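Local coordinates for protein uricase (Bacillus fastidiosus, PDB 4R8X) that catalyses the oxygen-dependent oxidation of urate to 5-hydroxyisourate, the first step in the breakdown of urate to (S)-allantoin, at residues D[48-53]-D[147-152]; D[87-92]-D[220-225]; D[97-102]-D[107-112]; D[157-162]-D[209-214]; D[255-260]-D[306-311]. All blocks are in the same frame, centred on the assembly; numbering follows the deposited sequence.

Contact 1 of 5, residues D[48-53]-D[147-152]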
# COMPACT_ATOMS: atom_id res chain seq x y z
N ALA D 48 11.76 8.35 -20.34
CA ALA D 48 12.45 7.26 -21.01
C ALA D 48 13.13 7.81 -22.25
O ALA D 48 12.50 8.54 -23.03
CB ALA D 48 11.46 6.16 -21.40
N LEU D 49 14.41 7.49 -22.42
CA LEU D 49 15.16 7.86 -23.62
C LEU D 49 15.26 6.66 -24.55
O LEU D 49 15.44 5.53 -24.11
CB LEU D 49 16.55 8.35 -23.23
CG LEU D 49 16.65 9.45 -22.18
CD1 LEU D 49 18.08 9.97 -22.13
CD2 LEU D 49 15.67 10.58 -22.43
N LYS D 50 15.17 6.91 -25.85
CA LYS D 50 15.24 5.84 -26.85
C LYS D 50 16.15 6.23 -28.00
O LYS D 50 16.30 7.41 -28.34
CB LYS D 50 13.86 5.55 -27.44
CG LYS D 50 12.84 5.05 -26.44
CD LYS D 50 11.46 4.92 -27.08
CE LYS D 50 10.42 4.44 -26.08
NZ LYS D 50 9.09 4.27 -26.72
N GLY D 51 16.75 5.22 -28.61
CA GLY D 51 17.53 5.41 -29.82
C GLY D 51 18.41 4.22 -30.13
O GLY D 51 18.94 3.59 -29.22
N GLU D 52 18.56 3.91 -31.41
CA GLU D 52 19.39 2.79 -31.83
C GLU D 52 20.82 2.93 -31.31
O GLU D 52 21.51 1.93 -31.10
CB GLU D 52 19.39 2.67 -33.35
CG GLU D 52 19.83 3.95 -34.06
CD GLU D 52 20.09 3.74 -35.54
OE1 GLU D 52 20.52 2.63 -35.93
OE2 GLU D 52 19.87 4.69 -36.33
N GLN D 53 21.26 4.17 -31.10
CA GLN D 53 22.62 4.40 -30.62
C GLN D 53 22.86 4.03 -29.16
O GLN D 53 23.99 4.13 -28.68
CB GLN D 53 23.03 5.85 -30.88
CG GLN D 53 23.13 6.19 -32.36
CD GLN D 53 23.80 7.52 -32.61
OE1 GLN D 53 24.92 7.76 -32.16
NE2 GLN D 53 23.10 8.40 -33.31
N THR D 147 0.77 11.91 -21.00
CA THR D 147 1.96 11.32 -21.60
C THR D 147 2.24 12.06 -22.89
O THR D 147 1.32 12.36 -23.65
CB THR D 147 1.76 9.83 -21.95
OG1 THR D 147 1.60 9.07 -20.74
CG2 THR D 147 2.94 9.26 -22.69
N VAL D 148 3.51 12.38 -23.12
CA VAL D 148 3.92 12.86 -24.43
C VAL D 148 5.18 12.15 -24.85
O VAL D 148 6.13 12.05 -24.08
CB VAL D 148 4.16 14.39 -24.44
CG1 VAL D 148 4.59 14.83 -25.85
CG2 VAL D 148 2.91 15.14 -24.02
N GLU D 149 5.19 11.61 -26.07
CA GLU D 149 6.42 11.06 -26.62
C GLU D 149 6.70 11.77 -27.94
O GLU D 149 5.82 11.90 -28.80
CB GLU D 149 6.33 9.54 -26.82
CG GLU D 149 7.64 8.92 -27.30
CD GLU D 149 7.68 7.40 -27.23
OE1 GLU D 149 6.81 6.79 -26.59
OE2 GLU D 149 8.60 6.81 -27.82
N VAL D 150 7.93 12.25 -28.08
CA VAL D 150 8.35 12.96 -29.27
C VAL D 150 9.49 12.17 -29.92
O VAL D 150 10.40 11.70 -29.23
CB VAL D 150 8.80 14.39 -28.94
CG1 VAL D 150 9.31 15.10 -30.21
CG2 VAL D 150 7.65 15.17 -28.34
N ALA D 151 9.42 12.01 -31.25
CA ALA D 151 10.47 11.34 -32.01
C ALA D 151 11.04 12.27 -33.07
O ALA D 151 10.37 13.17 -33.58
CB ALA D 151 9.93 10.06 -32.67
N ARG D 152 12.30 12.04 -33.41
CA ARG D 152 12.95 12.78 -34.47
C ARG D 152 12.39 12.32 -35.82
O ARG D 152 12.06 11.15 -36.00
CB ARG D 152 14.46 12.54 -34.39
CG ARG D 152 15.31 13.73 -34.80
CD ARG D 152 16.80 13.44 -34.57
NE ARG D 152 17.23 13.35 -33.17
CZ ARG D 152 17.37 14.39 -32.36
NH1 ARG D 152 17.07 15.61 -32.78
NH2 ARG D 152 17.80 14.22 -31.11
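Lys50 and Glu149 form a salt bridge across a strand that lies between theirs. Lys50 NZ donates to Glu149 OE2 at 2.8 Å. The other oxygen, Glu149 OE1, is 3.4 Å from Lys50 NZ, so the ammonium group favours OE2. It comes in on the syn side of OE2, tilted 22° out of the carboxylate plane. Both side chains are stretched out to span the gap. Lys50 has CG anti to its carbonyl carbon (chi1 -62°), and the rest of the chain is fully extended. Glu149 sets CG anti to the backbone N (chi1 -176°) and is extended too. The lysine chain lies nearly perpendicular to the glutamate. Lys50 CE also lies 3.5 Å from Glu149 OE2, so the last methylene is close to the acceptor as well. Glu149 OE1 has its own salt-bridge partner, Arg110 NH1, and two cations thus share one carboxylate. This probably favours its charged form. Strand 108-125 separates strands 40-50 and 143-153 in the antiparallel sheet, and Ala108 packs on Glu149. Val148 and Val150, which flank Glu149, pack on helix 88-102, while Ala48 meets Phe298 of the second subunit.

Contact 2 of 5, residues D[87-92]-D[220-225]; sequences TLEGFL and ANYVAA
Tyr222 is held by its ring face and by its hydroxyl at the start of helix 88-102. Thr87 CG2 sits over one face of the ring, 3.7 Å from its centroid and 14° off the ring normal. This is a CH-pi contact, with the methyl shifted toward the rim near Tyr222 CE1 and CZ. Glu89 meets the ring at its edge, with the carboxylate turned 87° against the ring plane. Tyr222 OH donates to the syn lone pair of Glu89 OE2, a short bond of 2.6 Å. The Glu89 chain bends at chi2 (92°), which brings the carboxylate round to the hydroxyl. One water accepts from Leu88 N and donates to Tyr222 OH at 2.9 Å. The hydroxyl is therefore donor and acceptor at once. A second water donates to both Glu89 OE1 and Val223 O, and Ser164 also hydrogen-bonds to Glu89 OE1. A phenylalanine in place of Tyr222 would probably keep the methyl contact but leave Glu89 OE2 and the first water without their shared partner. Thr87 OG1 accepts from Gly90 N at 2.9 Å and is also hydrogen-bonded to Ala214 O. Thr87 is thus the N-cap of the helix, and its methyl serves the tyrosine. Such an N-cap opens one of the helices laid on the antiparallel sheet, as in the tunnelling (T-) fold of the uricase family.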
# COMPACT_ATOMS: atom_id res chain seq x y z
N THR D 87 -0.03 23.95 -18.61
CA THR D 87 -0.63 22.62 -18.71
C THR D 87 0.39 21.51 -18.58
O THR D 87 1.57 21.68 -18.89
CB THR D 87 -1.42 22.39 -20.03
OG1 THR D 87 -0.50 22.17 -21.11
CG2 THR D 87 -2.33 23.56 -20.34
N LEU D 88 -0.07 20.36 -18.12
CA LEU D 88 0.80 19.21 -17.94
C LEU D 88 1.33 18.74 -19.29
O LEU D 88 2.52 18.48 -19.44
CB LEU D 88 0.03 18.08 -17.25
CG LEU D 88 0.86 16.86 -16.83
CD1 LEU D 88 2.04 17.27 -15.95
CD2 LEU D 88 -0.03 15.90 -16.06
N GLU D 89 0.44 18.66 -20.28
CA GLU D 89 0.83 18.24 -21.62
C GLU D 89 1.83 19.19 -22.26
O GLU D 89 2.75 18.76 -22.95
CB GLU D 89 -0.39 18.12 -22.53
CG GLU D 89 -1.43 17.11 -22.09
CD GLU D 89 -2.53 17.70 -21.22
OE1 GLU D 89 -3.63 17.12 -21.20
OE2 GLU D 89 -2.32 18.75 -20.57
N GLY D 90 1.62 20.49 -22.04
CA GLY D 90 2.55 21.50 -22.51
C GLY D 90 3.92 21.29 -21.91
O GLY D 90 4.92 21.29 -22.63
N PHE D 91 3.98 21.09 -20.60
CA PHE D 91 5.26 20.88 -19.96
C PHE D 91 5.98 19.63 -20.47
O PHE D 91 7.16 19.67 -20.76
CB PHE D 91 5.10 20.79 -18.44
CG PHE D 91 6.39 20.53 -17.72
CD1 PHE D 91 7.44 21.44 -17.81
CD2 PHE D 91 6.57 19.37 -16.98
CE1 PHE D 91 8.64 21.20 -17.16
CE2 PHE D 91 7.76 19.13 -16.32
CZ PHE D 91 8.80 20.04 -16.41
N LEU D 92 5.25 18.51 -20.61
CA LEU D 92 5.87 17.28 -21.06
C LEU D 92 6.42 17.40 -22.49
O LEU D 92 7.52 16.93 -22.77
CB LEU D 92 4.88 16.10 -20.96
CG LEU D 92 4.37 15.76 -19.56
CD1 LEU D 92 3.65 14.43 -19.62
CD2 LEU D 92 5.50 15.73 -18.51
N ALA D 220 -9.18 28.24 -24.55
CA ALA D 220 -10.54 27.96 -24.98
C ALA D 220 -10.63 26.57 -25.63
O ALA D 220 -11.69 25.95 -25.64
CB ALA D 220 -11.03 29.01 -25.94
N ASN D 221 -9.50 26.11 -26.16
CA ASN D 221 -9.43 24.80 -26.80
C ASN D 221 -8.77 23.73 -25.94
O ASN D 221 -8.60 22.60 -26.40
CB ASN D 221 -8.67 24.89 -28.11
CG ASN D 221 -9.32 25.83 -29.09
OD1 ASN D 221 -10.54 26.01 -29.07
ND2 ASN D 221 -8.51 26.43 -29.95
N TYR D 222 -8.39 24.08 -24.71
CA TYR D 222 -7.79 23.13 -23.78
C TYR D 222 -8.86 22.47 -22.94
O TYR D 222 -9.70 23.15 -22.36
CB TYR D 222 -6.77 23.81 -22.86
CG TYR D 222 -6.12 22.80 -21.93
CD1 TYR D 222 -5.15 21.92 -22.41
CD2 TYR D 222 -6.50 22.68 -20.58
CE1 TYR D 222 -4.56 20.98 -21.60
CE2 TYR D 222 -5.91 21.73 -19.76
CZ TYR D 222 -4.94 20.87 -20.28
OH TYR D 222 -4.34 19.93 -19.48
N VAL D 223 -8.81 21.15 -22.87
CA VAL D 223 -9.76 20.40 -22.07
C VAL D 223 -9.14 20.08 -20.71
O VAL D 223 -8.23 19.27 -20.62
CB VAL D 223 -10.20 19.10 -22.77
CG1 VAL D 223 -11.24 18.37 -21.94
CG2 VAL D 223 -10.75 19.42 -24.15
N ALA D 224 -9.63 20.73 -19.66
CA ALA D 224 -9.13 20.47 -18.32
C ALA D 224 -9.73 19.17 -17.79
O ALA D 224 -10.94 18.95 -17.89
CB ALA D 224 -9.45 21.63 -17.38
N ALA D 225 -8.87 18.31 -17.23
CA ALA D 225 -9.32 17.05 -16.64
C ALA D 225 -10.42 17.27 -15.61
O ALA D 225 -11.31 16.44 -15.47
CB ALA D 225 -8.14 16.27 -16.03
O HOH W 1 -2.67 20.34 -17.18
O HOH W 2 -6.31 17.83 -21.79

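Contact 3 of 5, residues D[97-102]-D[107-112]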
# COMPACT_ATOMS: atom_id res chain seq x y z
N GLU D 97 11.05 17.81 -26.21
CA GLU D 97 11.72 18.52 -27.29
C GLU D 97 13.08 19.03 -26.83
O GLU D 97 14.05 18.99 -27.59
CB GLU D 97 10.83 19.65 -27.80
CG GLU D 97 9.66 19.08 -28.59
CD GLU D 97 8.57 20.08 -28.92
OE1 GLU D 97 8.50 21.16 -28.30
OE2 GLU D 97 7.76 19.76 -29.82
N ALA D 98 13.15 19.49 -25.58
CA ALA D 98 14.40 19.99 -25.03
C ALA D 98 15.46 18.89 -24.95
O ALA D 98 16.62 19.12 -25.30
CB ALA D 98 14.16 20.61 -23.66
N PHE D 99 15.07 17.70 -24.49
CA PHE D 99 16.00 16.57 -24.47
C PHE D 99 16.54 16.30 -25.88
O PHE D 99 17.74 16.11 -26.06
CB PHE D 99 15.31 15.30 -23.94
CG PHE D 99 15.40 15.10 -22.44
CD1 PHE D 99 16.62 14.90 -21.83
CD2 PHE D 99 14.25 15.04 -21.68
CE1 PHE D 99 16.70 14.68 -20.46
CE2 PHE D 99 14.31 14.82 -20.31
CZ PHE D 99 15.54 14.64 -19.70
N LEU D 100 15.65 16.28 -26.87
CA LEU D 100 16.06 15.99 -28.25
C LEU D 100 16.98 17.07 -28.80
O LEU D 100 17.89 16.76 -29.58
CB LEU D 100 14.84 15.80 -29.14
CG LEU D 100 14.08 14.49 -28.90
CD1 LEU D 100 12.78 14.48 -29.67
CD2 LEU D 100 14.94 13.28 -29.25
N ALA D 101 16.77 18.31 -28.39
CA ALA D 101 17.62 19.40 -28.87
C ALA D 101 19.01 19.28 -28.26
O ALA D 101 20.01 19.60 -28.91
CB ALA D 101 17.01 20.75 -28.52
N LYS D 102 19.06 18.83 -27.01
CA LYS D 102 20.33 18.74 -26.29
C LYS D 102 21.16 17.53 -26.72
O LYS D 102 22.38 17.62 -26.82
CB LYS D 102 20.07 18.70 -24.78
CG LYS D 102 21.32 18.63 -23.93
CD LYS D 102 22.24 19.79 -24.21
CE LYS D 102 23.37 19.82 -23.21
NZ LYS D 102 24.22 21.01 -23.43
N ASP D 107 16.79 9.22 -30.46
CA ASP D 107 15.78 9.18 -31.52
C ASP D 107 14.40 9.58 -30.99
O ASP D 107 13.58 10.11 -31.74
CB ASP D 107 15.65 7.78 -32.13
CG ASP D 107 16.92 7.29 -32.81
OD1 ASP D 107 17.76 8.12 -33.21
OD2 ASP D 107 17.07 6.06 -32.95
N ALA D 108 14.12 9.31 -29.72
CA ALA D 108 12.82 9.62 -29.16
C ALA D 108 12.93 9.77 -27.65
O ALA D 108 13.83 9.20 -27.03
CB ALA D 108 11.79 8.54 -29.50
N VAL D 109 12.04 10.59 -27.09
CA VAL D 109 11.94 10.79 -25.65
C VAL D 109 10.49 10.70 -25.21
O VAL D 109 9.62 11.35 -25.79
CB VAL D 109 12.51 12.16 -25.24
CG1 VAL D 109 12.37 12.36 -23.72
CG2 VAL D 109 13.97 12.29 -25.66
N ARG D 110 10.23 9.90 -24.18
CA ARG D 110 8.87 9.73 -23.66
C ARG D 110 8.78 10.25 -22.24
O ARG D 110 9.57 9.85 -21.38
CB ARG D 110 8.51 8.24 -23.65
CG ARG D 110 7.11 7.93 -23.13
CD ARG D 110 6.88 6.43 -23.12
NE ARG D 110 5.52 6.06 -22.73
CZ ARG D 110 4.50 6.01 -23.58
NH1 ARG D 110 4.70 6.32 -24.85
NH2 ARG D 110 3.29 5.65 -23.16
N LEU D 111 7.82 11.13 -22.00
CA LEU D 111 7.52 11.59 -20.65
C LEU D 111 6.12 11.17 -20.26
O LEU D 111 5.17 11.33 -21.03
CB LEU D 111 7.62 13.11 -20.56
CG LEU D 111 8.90 13.76 -20.07
CD1 LEU D 111 9.16 13.45 -18.60
CD2 LEU D 111 10.08 13.37 -20.98
N GLU D 112 6.00 10.62 -19.05
CA GLU D 112 4.71 10.32 -18.44
C GLU D 112 4.63 11.10 -17.14
O GLU D 112 5.64 11.30 -16.46
CB GLU D 112 4.61 8.83 -18.12
CG GLU D 112 4.66 7.95 -19.35
CD GLU D 112 4.72 6.47 -19.03
OE1 GLU D 112 4.53 6.10 -17.85
OE2 GLU D 112 4.96 5.67 -19.96
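Arg110 NE donates to Glu112 OE2 at 2.9 Å and 171°, a nearly straight salt bridge within 107-112, on one side of strand 108-125. The carboxylate oxygen lies in the guanidinium plane and uses its anti lone pair. Arg110 NH1 is shared by the carboxylates of Glu161 and Glu149, which helps fix the rotation of the guanidinium group. The opposite side of the strand is apolar and faces helix 88-102. Val109 is the centre of that contact. With chi1 179°, Val109 CG1 is anti to the backbone N and CG2 beside it. CG2 thereby touches both Phe99 CB at 3.7 Å and Leu100 CD2 at 3.8 Å, while CG1 approaches Phe99 CD2 obliquely at 3.9 Å. Leu100 and Val109 lie alongside, pointing opposite ways, and Leu100 CD2 goes on to the backbone at Ala108 N. Asp107 OD2 is hydrogen-bonded to Glu52 N, beside a classic beta bulge that Asp107 and Ala108 form opposite Lys50. The local axes of helix and strand run nearly antiparallel, at 152° and 8.1 Å apart. Phe99 stacks on Phe75 of helix 69-82, Leu100 packs on Val150 of strand 143-153, and Val109 packs on Val47 and Leu49 of strand 40-50.

Contact 4 of 5, residues D[157-162]-D[209-214]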
# COMPACT_ATOMS: atom_id res chain seq x y z
N THR D 157 11.01 17.26 -35.55
CA THR D 157 10.47 16.29 -34.60
C THR D 157 8.96 16.20 -34.74
O THR D 157 8.32 17.08 -35.32
CB THR D 157 10.79 16.66 -33.12
OG1 THR D 157 10.19 17.92 -32.80
CG2 THR D 157 12.29 16.72 -32.88
N GLU D 158 8.38 15.14 -34.18
CA GLU D 158 6.94 14.96 -34.19
C GLU D 158 6.48 14.26 -32.91
O GLU D 158 7.21 13.45 -32.33
CB GLU D 158 6.48 14.15 -35.42
CG GLU D 158 6.89 12.68 -35.40
CD GLU D 158 6.39 11.91 -36.63
OE1 GLU D 158 6.72 10.71 -36.75
OE2 GLU D 158 5.68 12.51 -37.46
N VAL D 159 5.27 14.60 -32.48
CA VAL D 159 4.63 13.89 -31.37
C VAL D 159 4.12 12.55 -31.87
O VAL D 159 3.33 12.50 -32.81
CB VAL D 159 3.47 14.71 -30.82
CG1 VAL D 159 2.69 13.89 -29.79
CG2 VAL D 159 3.99 16.00 -30.22
N VAL D 160 4.62 11.47 -31.28
CA VAL D 160 4.19 10.14 -31.71
C VAL D 160 3.19 9.52 -30.74
O VAL D 160 2.51 8.56 -31.07
CB VAL D 160 5.38 9.19 -31.98
CG1 VAL D 160 6.18 9.67 -33.20
CG2 VAL D 160 6.26 9.06 -30.76
N GLU D 161 3.09 10.08 -29.53
CA GLU D 161 1.99 9.74 -28.63
C GLU D 161 1.64 10.94 -27.77
O GLU D 161 2.53 11.60 -27.24
CB GLU D 161 2.31 8.54 -27.74
CG GLU D 161 1.17 8.26 -26.74
CD GLU D 161 1.31 6.95 -25.98
OE1 GLU D 161 2.28 6.21 -26.22
OE2 GLU D 161 0.42 6.67 -25.14
N GLN D 162 0.35 11.22 -27.63
CA GLN D 162 -0.13 12.22 -26.69
C GLN D 162 -1.33 11.64 -25.95
O GLN D 162 -2.26 11.14 -26.57
CB GLN D 162 -0.51 13.52 -27.40
CG GLN D 162 -0.86 14.69 -26.49
CD GLN D 162 -1.36 15.89 -27.27
OE1 GLN D 162 -2.41 15.82 -27.90
NE2 GLN D 162 -0.60 16.98 -27.25
N GLU D 209 -7.92 16.10 -31.70
CA GLU D 209 -7.76 16.15 -33.15
C GLU D 209 -6.52 16.96 -33.51
O GLU D 209 -5.74 16.57 -34.38
CB GLU D 209 -9.00 16.74 -33.82
CG GLU D 209 -8.96 16.75 -35.35
CD GLU D 209 -10.17 17.43 -35.96
OE1 GLU D 209 -11.05 17.89 -35.20
OE2 GLU D 209 -10.23 17.51 -37.20
N ASN D 210 -6.36 18.09 -32.84
CA ASN D 210 -5.22 18.97 -33.05
C ASN D 210 -4.39 18.99 -31.78
O ASN D 210 -4.74 19.67 -30.82
CB ASN D 210 -5.69 20.39 -33.41
CG ASN D 210 -4.56 21.29 -33.84
OD1 ASN D 210 -3.91 21.05 -34.86
ND2 ASN D 210 -4.32 22.35 -33.07
N GLN D 211 -3.31 18.23 -31.79
CA GLN D 211 -2.53 17.96 -30.59
C GLN D 211 -1.98 19.21 -29.92
O GLN D 211 -1.82 19.24 -28.71
CB GLN D 211 -1.42 16.95 -30.88
CG GLN D 211 -1.94 15.54 -31.16
CD GLN D 211 -0.86 14.57 -31.58
OE1 GLN D 211 0.15 14.95 -32.17
NE2 GLN D 211 -1.06 13.29 -31.27
N ASP D 212 -1.69 20.25 -30.69
CA ASP D 212 -1.22 21.50 -30.11
C ASP D 212 -2.23 22.13 -29.15
O ASP D 212 -1.85 22.94 -28.31
CB ASP D 212 -0.82 22.49 -31.20
CG ASP D 212 0.46 22.10 -31.91
OD1 ASP D 212 1.16 21.17 -31.44
OD2 ASP D 212 0.78 22.74 -32.93
N ASP D 213 -3.51 21.77 -29.27
CA ASP D 213 -4.51 22.28 -28.33
C ASP D 213 -4.15 21.95 -26.87
O ASP D 213 -4.48 22.70 -25.95
CB ASP D 213 -5.90 21.72 -28.64
CG ASP D 213 -6.53 22.33 -29.89
OD1 ASP D 213 -5.97 23.28 -30.47
OD2 ASP D 213 -7.61 21.85 -30.27
N ALA D 214 -3.49 20.81 -26.66
CA ALA D 214 -3.10 20.35 -25.34
C ALA D 214 -2.06 21.24 -24.67
O ALA D 214 -1.87 21.16 -23.46
CB ALA D 214 -2.60 18.92 -25.41
O HOH W 3 0.79 11.31 -32.45
O HOH W 4 1.41 14.08 -34.36
O HOH W 5 -3.18 12.03 -29.62
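Gln162 has CG anti to its backbone N (chi1 -173°), and Gln211 has CG anti to its carbonyl carbon (chi1 -70°); both chains are extended beyond CG. These torsions bring the two glutamines side by side, pointing opposite ways. Gln162 follows a classic beta bulge in strand 156-173, where Val160 and Glu161 both face Glu149. Gln211 begins the 3-10 turn 211-214. The main bond runs from Gln162 NE2 to the backbone Gln211 O, 3.0 Å long and nearly straight at 167°. The acceptor lies in the amide plane of Gln162, but NE2 comes from above the carbonyl plane. Ala214 N reaches the same oxygen from the opposite face, so two donors grip it and the glutamine fastens the turn to the strand. Beside the bond, Gln162 NE2 is 3.3 Å from Ala214 CB. Gln162 OE1 lies against the aliphatic part of Gln211, 3.3 Å from its CG. An alanine at Gln162 would probably cost Gln211 O its second donor and open a gap beside Ala214 CB. Tyr208 of strand 198-208 packs against both Gln162 and Ala214. Just before the turn, Asn210 ND2 donates to Asp213 OD1 from above the carboxylate plane. Val159 meets the amide end of Gln211, with CG1 3.6 Å from OE1. Two waters tie that amide to the strand. One donates to Val159 O and accepts from Gln211 NE2; the other donates to Val159 O and, at 2.7 Å, to Gln211 OE1.

Contact 5 of 5, residues D[255-260]-D[306-311]; sequences ILDRFP and EDLARE
Helix 305-312, which follows the last strand of the large sheet, packs here on the C-terminal end of helix 244-258. Leu308 makes the contact through one branch. Its CG is anti to the backbone N (chi1 -178°), which points the side chain at the other helix. Leu308 CD2 lies 3.6 Å from Asp257 CA and 3.9 Å from Leu256 C, so the methyl rests on the backbone of the facing helix. It also touches Asp257 CB at 3.9 Å and, more loosely, Leu256 CB at 4.3 Å. The leucine comes in nearly square to the aspartate side chain. Within helix 305-312, Arg310 NH2 donates to Asp307 OD1 at 2.8 Å, an oxygen that also forms a salt bridge with Arg3 of the second subunit. Glu306 O sits over the centre of the Arg310 guanidinium face. The C-terminal residues are crucial for the thermostability of this uricase, and here Tyr319 packs on Leu308; Asp257 OD2 is hydrogen-bonded to Tyr319 OH, and OD1 forms a salt bridge with Lys312 NZ. On the sheet side, Leu256 packs on Leu262 and Val265 of strand 262-271, and Ile255 also reaches helix 225-238.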
# COMPACT_ATOMS: atom_id res chain seq x y z
N ILE D 255 -18.89 14.15 -23.10
CA ILE D 255 -17.58 14.79 -23.20
C ILE D 255 -17.30 15.20 -24.65
O ILE D 255 -16.89 16.33 -24.92
CB ILE D 255 -16.44 13.88 -22.66
CG1 ILE D 255 -16.61 13.60 -21.16
CG2 ILE D 255 -15.09 14.51 -22.94
CD1 ILE D 255 -15.82 12.40 -20.68
N LEU D 256 -17.52 14.28 -25.58
CA LEU D 256 -17.36 14.57 -27.00
C LEU D 256 -18.26 15.72 -27.49
O LEU D 256 -17.86 16.52 -28.33
CB LEU D 256 -17.61 13.30 -27.81
CG LEU D 256 -16.57 12.19 -27.57
CD1 LEU D 256 -16.99 10.86 -28.17
CD2 LEU D 256 -15.20 12.60 -28.11
N ASP D 257 -19.47 15.78 -26.95
CA ASP D 257 -20.42 16.84 -27.27
C ASP D 257 -19.91 18.21 -26.82
O ASP D 257 -19.96 19.19 -27.57
CB ASP D 257 -21.77 16.54 -26.60
CG ASP D 257 -22.95 17.13 -27.34
OD1 ASP D 257 -22.77 17.85 -28.35
OD2 ASP D 257 -24.10 16.87 -26.90
N ARG D 258 -19.43 18.28 -25.58
CA ARG D 258 -18.92 19.53 -25.03
C ARG D 258 -17.61 19.96 -25.67
O ARG D 258 -17.32 21.15 -25.77
CB ARG D 258 -18.72 19.41 -23.52
CG ARG D 258 -19.99 19.19 -22.75
CD ARG D 258 -21.03 20.25 -23.06
NE ARG D 258 -22.24 20.00 -22.29
CZ ARG D 258 -23.48 20.15 -22.75
NH1 ARG D 258 -23.70 20.56 -23.99
NH2 ARG D 258 -24.51 19.88 -21.96
N PHE D 259 -16.81 18.98 -26.09
CA PHE D 259 -15.49 19.28 -26.64
C PHE D 259 -15.32 18.68 -28.04
O PHE D 259 -14.74 17.60 -28.19
CB PHE D 259 -14.39 18.80 -25.70
CG PHE D 259 -14.50 19.37 -24.31
CD1 PHE D 259 -14.32 20.73 -24.09
CD2 PHE D 259 -14.80 18.56 -23.22
CE1 PHE D 259 -14.42 21.27 -22.82
CE2 PHE D 259 -14.90 19.10 -21.94
CZ PHE D 259 -14.72 20.46 -21.74
N PRO D 260 -15.81 19.38 -29.07
CA PRO D 260 -15.76 18.87 -30.45
C PRO D 260 -14.34 18.64 -30.95
O PRO D 260 -14.15 17.91 -31.93
CB PRO D 260 -16.42 20.00 -31.26
CG PRO D 260 -17.27 20.73 -30.30
CD PRO D 260 -16.56 20.64 -28.97
N GLU D 306 -17.83 9.80 -34.12
CA GLU D 306 -18.78 9.10 -34.98
C GLU D 306 -19.94 8.50 -34.18
O GLU D 306 -21.06 8.40 -34.69
CB GLU D 306 -18.06 8.02 -35.81
CG GLU D 306 -17.11 8.56 -36.87
CD GLU D 306 -15.77 9.04 -36.31
OE1 GLU D 306 -15.47 8.82 -35.12
OE2 GLU D 306 -15.00 9.65 -37.09
N ASP D 307 -19.67 8.11 -32.93
CA ASP D 307 -20.73 7.61 -32.06
C ASP D 307 -21.73 8.71 -31.74
O ASP D 307 -22.93 8.50 -31.80
CB ASP D 307 -20.15 7.04 -30.75
CG ASP D 307 -19.32 5.80 -30.98
OD1 ASP D 307 -19.75 4.92 -31.75
OD2 ASP D 307 -18.22 5.71 -30.38
N LEU D 308 -21.21 9.89 -31.41
CA LEU D 308 -22.07 11.02 -31.08
C LEU D 308 -22.92 11.41 -32.29
O LEU D 308 -24.11 11.67 -32.16
CB LEU D 308 -21.23 12.20 -30.62
CG LEU D 308 -22.02 13.44 -30.21
CD1 LEU D 308 -22.88 13.15 -28.97
CD2 LEU D 308 -21.08 14.60 -29.97
N ALA D 309 -22.30 11.42 -33.47
CA ALA D 309 -23.03 11.73 -34.69
C ALA D 309 -24.15 10.72 -34.94
O ALA D 309 -25.26 11.10 -35.34
CB ALA D 309 -22.08 11.80 -35.87
N ARG D 310 -23.87 9.45 -34.69
CA ARG D 310 -24.88 8.41 -34.83
C ARG D 310 -26.04 8.61 -33.87
O ARG D 310 -27.19 8.45 -34.26
CB ARG D 310 -24.28 7.02 -34.65
CG ARG D 310 -23.65 6.46 -35.91
CD ARG D 310 -23.21 5.02 -35.74
NE ARG D 310 -22.01 4.91 -34.92
CZ ARG D 310 -20.77 4.98 -35.39
NH1 ARG D 310 -20.56 5.17 -36.69
NH2 ARG D 310 -19.74 4.87 -34.57
N GLU D 311 -25.74 8.97 -32.62
CA GLU D 311 -26.80 9.21 -31.64
C GLU D 311 -27.67 10.41 -32.04
O GLU D 311 -28.89 10.34 -31.96
CB GLU D 311 -26.22 9.40 -30.23
CG GLU D 311 -25.54 8.16 -29.63
CD GLU D 311 -26.50 7.00 -29.44
OE1 GLU D 311 -27.71 7.24 -29.22
OE2 GLU D 311 -26.04 5.84 -29.51

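From the N terminus, strand 40-50 opens contact 1 and helix 88-102 opens contact 2. Contact 3 closes first, a short connection from that helix into strand 108-125, and it lies within the loops of both others. Contact 1 then closes on strand 143-153. Contact 2 stays open until 220-225, so contacts 1 and 2 cross. Contact 4, from strand 156-173 to the turn 209-214, falls within the span of contact 2. Contact 5 follows in series and joins two helices of the C-terminal half. Contacts 1, 3 and 4 meet on one sheet. Contact 2 ties its covering helix to the later loop, and Val223 touches Phe259 of contact 5.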